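Local coordinates for DNA primase (Helicobacter pylori, PDB 4EHS), which makes the short RNA primers used by DNA polymerase in replication and stimulates the DnaB helicase, which its C-terminal domain, modelled here, binds, at residues D49-V52 with G53-S57. Residues are numbered along the deposited sequence; the frame is centred on the assembly and turned at random.
Sequences DLAV and GYIHS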
ATOM      1  N   ASP A  49       1.771  13.533   5.496  1.00 18.35           N
ATOM      2  CA  ASP A  49       0.673  12.708   6.047  1.00 22.02           C
ATOM      3  C   ASP A  49      -0.123  12.033   4.928  1.00 22.93           C
ATOM      4  O   ASP A  49      -0.396  10.836   4.976  1.00 23.64           O
ATOM      5  CB  ASP A  49      -0.277  13.564   6.903  1.00 22.85           C
ATOM      6  CG  ASP A  49       0.445  14.302   8.065  1.00 26.12           C
ATOM      7  OD1 ASP A  49       1.596  13.998   8.449  1.00 28.21           O
ATOM      8  OD2 ASP A  49      -0.183  15.267   8.567  1.00 37.95           O
ATOM      9  N   LEU A  50      -0.484  12.808   3.897  1.00 22.29           N
ATOM     10  CA  LEU A  50      -1.193  12.250   2.753  1.00 20.95           C
ATOM     11  C   LEU A  50      -0.308  11.227   2.033  1.00 19.31           C
ATOM     12  O   LEU A  50      -0.735  10.093   1.707  1.00 17.07           O
ATOM     13  CB  LEU A  50      -1.545  13.383   1.775  1.00 22.26           C
ATOM     14  CG  LEU A  50      -2.241  12.872   0.505  1.00 28.05           C
ATOM     15  CD1 LEU A  50      -3.566  12.218   0.842  1.00 27.62           C
ATOM     16  CD2 LEU A  50      -2.446  14.015  -0.478  1.00 27.40           C
ATOM     17  N   ALA A  51       0.924  11.633   1.736  1.00 16.84           N
ATOM     18  CA  ALA A  51       1.766  10.839   0.818  1.00 16.29           C
ATOM     19  C   ALA A  51       2.048   9.469   1.436  1.00 15.52           C
ATOM     20  O   ALA A  51       2.111   8.491   0.717  1.00 15.25           O
ATOM     21  CB  ALA A  51       3.083  11.525   0.498  1.00 14.19           C
ATOM     22  N   VAL A  52       2.192   9.378   2.777  1.00 16.66           N
ATOM     23  CA  VAL A  52       2.560   8.055   3.333  1.00 17.18           C
ATOM     24  C   VAL A  52       1.391   7.034   3.232  1.00 18.21           C
ATOM     25  O   VAL A  52       1.637   5.853   3.456  1.00 21.02           O
ATOM     26  CB  VAL A  52       3.147   8.125   4.788  1.00 18.06           C
ATOM     27  CG1 VAL A  52       4.405   8.982   4.765  1.00 21.80           C
ATOM     28  CG2 VAL A  52       2.077   8.675   5.673  1.00 17.62           C
ATOM     29  N   GLY A  53       0.199   7.492   2.851  1.00 16.04           N
ATOM     30  CA  GLY A  53      -0.940   6.640   2.437  1.00 20.30           C
ATOM     31  C   GLY A  53      -0.694   5.881   1.138  1.00 22.56           C
ATOM     32  O   GLY A  53      -1.370   4.867   0.875  1.00 19.54           O
ATOM     33  N   TYR A  54       0.284   6.345   0.331  1.00 17.92           N
ATOM     34  CA  TYR A  54       0.382   5.874  -1.100  1.00 16.61           C
ATOM     35  C   TYR A  54       1.809   5.466  -1.473  1.00 16.11           C
ATOM     36  O   TYR A  54       2.005   4.593  -2.336  1.00 15.78           O
ATOM     37  CB  TYR A  54      -0.089   6.971  -2.055  1.00 15.61           C
ATOM     38  CG  TYR A  54      -1.525   7.338  -1.803  1.00 17.90           C
ATOM     39  CD1 TYR A  54      -2.570   6.514  -2.231  1.00 18.33           C
ATOM     40  CD2 TYR A  54      -1.837   8.474  -1.042  1.00 18.40           C
ATOM     41  CE1 TYR A  54      -3.913   6.865  -1.967  1.00 21.31           C
ATOM     42  CE2 TYR A  54      -3.152   8.807  -0.744  1.00 21.50           C
ATOM     43  CZ  TYR A  54      -4.174   7.963  -1.196  1.00 21.92           C
ATOM     44  OH  TYR A  54      -5.473   8.312  -0.913  1.00 26.11           O
ATOM     45  N   ILE A  55       2.824   6.083  -0.866  1.00 15.46           N
ATOM     46  CA  ILE A  55       4.162   5.786  -1.244  1.00 16.68           C
ATOM     47  C   ILE A  55       4.975   5.433  -0.015  1.00 19.12           C
ATOM     48  O   ILE A  55       4.639   5.794   1.160  1.00 19.48           O
ATOM     49  CB  ILE A  55       4.866   6.922  -2.099  1.00 17.34           C
ATOM     50  CG1 ILE A  55       4.867   8.236  -1.292  1.00 18.31           C
ATOM     51  CG2 ILE A  55       4.126   7.128  -3.414  1.00 17.33           C
ATOM     52  CD1 ILE A  55       5.799   9.311  -1.778  1.00 16.90           C
ATOM     53  N   HIS A  56       6.039   4.732  -0.291  1.00 18.93           N
ATOM     54  CA  HIS A  56       7.056   4.468   0.713  1.00 22.65           C
ATOM     55  C   HIS A  56       8.420   4.679   0.103  1.00 21.12           C
ATOM     56  O   HIS A  56       8.586   4.934  -1.125  1.00 20.42           O
ATOM     57  CB  HIS A  56       6.878   3.026   1.253  1.00 22.83           C
ATOM     58  CG  HIS A  56       6.960   1.982   0.161  1.00 25.88           C
ATOM     59  ND1 HIS A  56       8.131   1.583  -0.356  1.00 26.71           N
ATOM     60  CD2 HIS A  56       5.976   1.328  -0.559  1.00 27.40           C
ATOM     61  CE1 HIS A  56       7.923   0.699  -1.356  1.00 28.47           C
ATOM     62  NE2 HIS A  56       6.609   0.549  -1.488  1.00 28.75           N
ATOM     63  N   SER A  57       9.442   4.536   0.952  1.00 20.08           N
ATOM     64  CA  SER A  57      10.807   4.705   0.584  1.00 21.92           C
ATOM     65  C   SER A  57      11.254   3.931  -0.677  1.00 23.19           C
ATOM     66  O   SER A  57      11.946   4.496  -1.535  1.00 23.10           O
ATOM     67  CB  SER A  57      11.639   4.307   1.815  1.00 27.21           C
ATOM     68  OG  SER A  57      12.971   4.315   1.487  1.00 31.59           O
TER
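Ala51 O gathers the chain as it turns out of helix 45-51, taking two backbone amides at once. Ile55 N gives it an i+4 bond of 3.0 Å, arriving nearly end-on to the carbonyl with a C=O...N angle of 169°. Tyr54 N adds a shorter i+3 bond of 2.8 Å to Ala51 O, but from well above the carbonyl plane. One residue earlier, Gly53 N reaches Leu50 O at 3.0 Å; this bond is more bent, 143° at the hydrogen. Two of the three links thus span three residues, so the backbone tightens before Ile55 runs on in an extended conformation.

The two apolar side-chain contacts are each four residues apart, like the bond from Ile55 N to Ala51 O. Leu50, with CG anti to its own amide nitrogen, sends CD1 to the edge of the Tyr54 ring, in the ring plane and 3.8 Å from CE2. Tyr54 CD2, next to CE2, lies 3.4 Å from Leu50 O. Ile55 holds CG1 between its amide nitrogen and carbonyl carbon (chi1 58°), which lays that branch along the Ala51 carbonyl, 3.4 Å from O and 4.1 Å from Ala51 CB.

Beyond the turn, Ile55 packs against Leu100 and Ile104 of helix 96-117, Tyr54 also touches Ile104, and the Tyr54 backbone is hydrogen-bonded to Ile147. Val52 packs on Lys131 of the second subunit.

With Leu50 O and Ala51 O accepting the amides of Gly53, Tyr54 and Ile55, the turn directs Tyr54 and Ile55 onto helix 96-117 within the helicase-binding domain.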